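Local coordinates for C3-degrading proteinase (CppA protein) (Streptococcus pneumoniae, PDB 3E0R) that probably degrades complement component C3, as a proteinase whose two sequence families both belong to the glyoxalase clan, at residues Glu226-Leu230 against Leu239-Glu243; Glu40-Leu44 against Val56-Ala60. All blocks are in the same frame, centred on the assembly; numbering follows the deposited sequence.

Overall arrangement
Contacts 1 and 2 are the paired strands of two beta hairpins in one mixed eight-stranded sheet. Contact 2 comes first along the chain, joining strands 43-47 and 53-59 in the CppA N-terminal region; contact 1 follows much later, joining strands 228-232 and 238-243 in the C-terminal region. Their centres lie about 19 Å apart and their nearest atoms about 8 Å apart, without touching. Strands 9-18 and 196-203 run between them, the first beside strand 53-59 and the second beside strand 238-243. The two regions therefore share a continuous sheet, in keeping with paired glyoxalase-type modules, and each hairpin lies toward a different edge of it.

Contact 1: Glu226-Leu230 against Leu239-Glu243; sequences EKFFL and LWFEE
Phe229 and Phe241 form the hydrogen-bonded pair of this antiparallel hairpin, and their backbones satisfy each other. Phe229 N donates to Phe241 O at 2.9 Å, and Phe241 N returns a nearly straight bond (176°) to Phe229 O at 2.8 Å. That acceptor also takes a CA-H...O contact from Trp240 CA. Nearer the chain end, water bridges the strands: Lys227 O accepts from one water at 2.6 Å, and the same water accepts from Glu243 N at 2.8 Å. A second water donates to Glu242 OE2 at 2.5 Å and only weakly to Lys227 O. Trp240 NE1 donates to Glu242 OE2 at 3.0 Å; the acceptor lies in the indole plane, while the donor stands above the carboxylate plane. With CG placed between the backbone N and carbonyl carbon (chi1 63°), the Phe228 ring lies over the six-membered indole ring in a face-to-face stack, centroids 3.8 Å apart and planes at 9°. Lys200 adds a cation-pi contact to Trp240. The other sheet face, bearing Phe229 and Phe241, packs on Leu211 of helix 208-214. Glu242 OE2 thus has two donors, and the indole, bonded at its N-H and stacked on Phe228, is held in both tilt and rotation.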
# COMPACT_ATOMS: atom_id res chain seq x y z
N GLU A 226 -7.88 10.92 -22.77
CA GLU A 226 -9.06 10.35 -22.12
C GLU A 226 -8.77 8.98 -21.51
O GLU A 226 -9.73 8.22 -21.28
CB GLU A 226 -10.28 10.23 -23.09
CG GLU A 226 -10.73 11.55 -23.72
CD GLU A 226 -11.80 11.35 -24.77
OE1 GLU A 226 -11.51 10.72 -25.82
OE2 GLU A 226 -12.91 11.83 -24.57
N LYS A 227 -7.49 8.66 -21.27
CA LYS A 227 -7.06 7.32 -20.83
C LYS A 227 -7.20 7.10 -19.37
O LYS A 227 -7.13 5.97 -18.90
CB LYS A 227 -5.61 7.01 -21.22
CG LYS A 227 -5.44 6.75 -22.71
CD LYS A 227 -3.99 6.82 -23.13
CE LYS A 227 -3.86 6.73 -24.66
NZ LYS A 227 -2.48 7.12 -25.13
N PHE A 228 -7.43 8.18 -18.63
CA PHE A 228 -7.75 8.04 -17.22
C PHE A 228 -8.51 9.25 -16.71
O PHE A 228 -8.68 10.28 -17.40
CB PHE A 228 -6.47 7.76 -16.38
CG PHE A 228 -5.47 8.89 -16.42
CD1 PHE A 228 -5.53 9.91 -15.50
CD2 PHE A 228 -4.52 8.94 -17.40
CE1 PHE A 228 -4.64 10.99 -15.58
CE2 PHE A 228 -3.62 10.00 -17.47
CZ PHE A 228 -3.68 11.01 -16.57
N PHE A 229 -8.95 9.09 -15.47
CA PHE A 229 -9.64 10.12 -14.72
C PHE A 229 -8.90 10.21 -13.40
O PHE A 229 -8.64 9.19 -12.74
CB PHE A 229 -11.13 9.73 -14.54
CG PHE A 229 -11.92 10.71 -13.70
CD1 PHE A 229 -12.67 11.69 -14.30
CD2 PHE A 229 -11.84 10.66 -12.32
CE1 PHE A 229 -13.35 12.59 -13.52
CE2 PHE A 229 -12.54 11.53 -11.57
CZ PHE A 229 -13.27 12.51 -12.14
N LEU A 230 -8.46 11.42 -13.07
CA LEU A 230 -7.84 11.70 -11.80
C LEU A 230 -8.74 12.62 -10.96
O LEU A 230 -8.98 13.80 -11.30
CB LEU A 230 -6.48 12.37 -12.04
CG LEU A 230 -5.60 12.84 -10.88
CD1 LEU A 230 -5.30 11.71 -9.89
CD2 LEU A 230 -4.29 13.48 -11.46
N LEU A 239 -7.09 9.99 -6.52
CA LEU A 239 -7.82 8.76 -6.89
C LEU A 239 -7.78 8.67 -8.39
O LEU A 239 -8.46 9.43 -9.06
CB LEU A 239 -9.27 8.79 -6.38
CG LEU A 239 -9.44 9.02 -4.87
CD1 LEU A 239 -10.89 9.32 -4.57
CD2 LEU A 239 -8.83 7.88 -3.99
N TRP A 240 -6.97 7.75 -8.90
CA TRP A 240 -6.74 7.63 -10.34
C TRP A 240 -7.47 6.37 -10.82
O TRP A 240 -7.29 5.27 -10.28
CB TRP A 240 -5.24 7.59 -10.57
CG TRP A 240 -4.67 7.33 -11.99
CD1 TRP A 240 -4.93 6.24 -12.81
CD2 TRP A 240 -3.65 8.10 -12.66
NE1 TRP A 240 -4.12 6.30 -13.94
CE2 TRP A 240 -3.34 7.43 -13.87
CE3 TRP A 240 -2.92 9.26 -12.33
CZ2 TRP A 240 -2.36 7.89 -14.78
CZ3 TRP A 240 -1.96 9.76 -13.23
CH2 TRP A 240 -1.70 9.07 -14.46
N PHE A 241 -8.28 6.55 -11.87
CA PHE A 241 -8.98 5.44 -12.53
C PHE A 241 -8.55 5.28 -14.00
O PHE A 241 -8.52 6.26 -14.76
CB PHE A 241 -10.50 5.65 -12.49
CG PHE A 241 -11.07 5.94 -11.13
CD1 PHE A 241 -11.77 4.98 -10.45
CD2 PHE A 241 -10.95 7.18 -10.55
CE1 PHE A 241 -12.29 5.25 -9.19
CE2 PHE A 241 -11.49 7.46 -9.29
CZ PHE A 241 -12.13 6.50 -8.61
N GLU A 242 -8.22 4.04 -14.39
CA GLU A 242 -7.94 3.70 -15.77
C GLU A 242 -8.32 2.22 -16.06
O GLU A 242 -8.53 1.44 -15.14
CB GLU A 242 -6.48 4.00 -16.13
CG GLU A 242 -5.41 3.24 -15.38
CD GLU A 242 -3.98 3.47 -15.96
OE1 GLU A 242 -3.18 2.47 -15.98
OE2 GLU A 242 -3.63 4.62 -16.37
N GLU A 243 -8.47 1.87 -17.32
CA GLU A 243 -8.60 0.47 -17.69
C GLU A 243 -7.34 -0.35 -17.49
O GLU A 243 -6.23 0.13 -17.65
CB GLU A 243 -9.08 0.27 -19.14
CG GLU A 243 -10.57 0.20 -19.27
CD GLU A 243 -11.03 0.50 -20.68
OE1 GLU A 243 -10.38 -0.04 -21.61
OE2 GLU A 243 -12.03 1.26 -20.85
O HOH W 1 -8.04 3.55 -19.48
O HOH W 2 -3.77 5.84 -18.60

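Contact 2: Glu40-Leu44 against Val56-Ala60; sequences ESAFL and VLEEA
Ala42-Leu44 runs antiparallel to Leu57-Glu59, with Leu44 and Leu57 as a hydrogen-bonded pair and Phe43 and Glu58 as the non-hydrogen-bonded pair beside it. This is the open end of a beta hairpin, strands 43-47 and 53-59, within the large mixed sheet. Leu57 N donates to Leu44 O at 2.9 Å, Leu44 N to Leu57 O at 3.1 Å, and the longer bond from Glu59 N to Ala42 O spans 3.3 Å, extending the pairing past the start of the first strand. Arg21 of helix 21-31 donates to the carbonyl oxygens of Glu40 and Ser41, just ahead of that strand. Leu44 and Leu57 extend side by side from the same face, with CD2 of Leu44 and CD1 of Leu57 4.2 Å apart; both pack on helix 21-31, Leu44 against Arg21 and Glu25, Leu57 against Asn24 and Tyr28. Phe43 and Glu58 occupy the opposite face. The Phe43 side chain, its CG lodged between backbone N and carbonyl carbon (chi1 67°), passes across Val56, whose CG1 sits over one ring face at 3.9 Å from Phe43 CG. Val56 CG1 also touches Leu44 O. The Glu58 carboxylate lies almost parallel to the Phe43 ring, the planes 9° apart, and Glu58 OE1 meets the ring edge 3.7 Å from Phe43 CD2.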
# COMPACT_ATOMS: atom_id res chain seq x y z
N GLU A 40 11.48 3.88 -13.33
CA GLU A 40 11.48 5.25 -13.77
C GLU A 40 12.24 6.07 -12.73
O GLU A 40 12.59 5.57 -11.67
CB GLU A 40 10.05 5.76 -14.00
CG GLU A 40 9.76 6.01 -15.48
CD GLU A 40 10.66 7.10 -16.04
OE1 GLU A 40 11.64 6.76 -16.74
OE2 GLU A 40 10.42 8.29 -15.76
N SER A 41 12.53 7.33 -13.04
CA SER A 41 13.24 8.22 -12.13
C SER A 41 12.35 8.82 -11.04
O SER A 41 12.80 9.08 -9.93
CB SER A 41 13.89 9.36 -12.90
OG SER A 41 14.74 8.88 -13.93
N ALA A 42 11.09 9.09 -11.39
CA ALA A 42 10.11 9.60 -10.44
C ALA A 42 9.72 8.50 -9.46
O ALA A 42 9.50 8.75 -8.27
CB ALA A 42 8.88 10.14 -11.18
N PHE A 43 9.65 7.26 -9.95
CA PHE A 43 9.11 6.18 -9.14
C PHE A 43 9.55 4.73 -9.45
O PHE A 43 9.94 4.32 -10.55
CB PHE A 43 7.56 6.28 -9.05
CG PHE A 43 6.82 6.03 -10.35
CD1 PHE A 43 6.96 4.81 -11.06
CD2 PHE A 43 5.91 6.97 -10.83
CE1 PHE A 43 6.25 4.57 -12.24
CE2 PHE A 43 5.18 6.73 -12.03
CZ PHE A 43 5.35 5.53 -12.72
N LEU A 44 9.41 3.97 -8.39
CA LEU A 44 9.62 2.58 -8.37
C LEU A 44 8.24 1.85 -8.37
O LEU A 44 7.33 2.06 -7.50
CB LEU A 44 10.48 2.29 -7.14
CG LEU A 44 10.82 0.84 -6.81
CD1 LEU A 44 11.61 0.15 -7.93
CD2 LEU A 44 11.55 0.83 -5.47
N VAL A 56 3.47 1.28 -5.52
CA VAL A 56 4.31 2.27 -6.20
C VAL A 56 4.90 3.15 -5.10
O VAL A 56 4.16 3.61 -4.25
CB VAL A 56 3.50 3.11 -7.26
CG1 VAL A 56 4.36 4.26 -7.84
CG2 VAL A 56 2.98 2.22 -8.39
N LEU A 57 6.23 3.31 -5.10
CA LEU A 57 6.90 4.34 -4.28
C LEU A 57 7.21 5.56 -5.10
O LEU A 57 7.71 5.45 -6.22
CB LEU A 57 8.21 3.86 -3.69
CG LEU A 57 8.13 2.62 -2.81
CD1 LEU A 57 9.49 2.45 -2.25
CD2 LEU A 57 6.99 2.68 -1.72
N GLU A 58 6.97 6.71 -4.51
CA GLU A 58 7.18 7.97 -5.20
C GLU A 58 8.10 8.90 -4.42
O GLU A 58 7.80 9.27 -3.28
CB GLU A 58 5.83 8.62 -5.37
CG GLU A 58 5.88 9.93 -5.98
CD GLU A 58 4.88 10.04 -7.09
OE1 GLU A 58 4.89 9.17 -8.01
OE2 GLU A 58 4.11 11.02 -7.04
N GLU A 59 9.17 9.32 -5.06
CA GLU A 59 10.19 10.13 -4.38
C GLU A 59 9.78 11.59 -4.16
O GLU A 59 9.34 12.25 -5.08
CB GLU A 59 11.54 10.04 -5.12
CG GLU A 59 12.58 9.27 -4.29
CD GLU A 59 13.99 9.36 -4.87
OE1 GLU A 59 14.96 9.67 -4.11
OE2 GLU A 59 14.13 9.12 -6.10
N ALA A 60 9.92 12.06 -2.94
CA ALA A 60 9.74 13.45 -2.62
C ALA A 60 10.96 13.93 -1.81
O ALA A 60 11.30 13.32 -0.79
CB ALA A 60 8.45 13.62 -1.85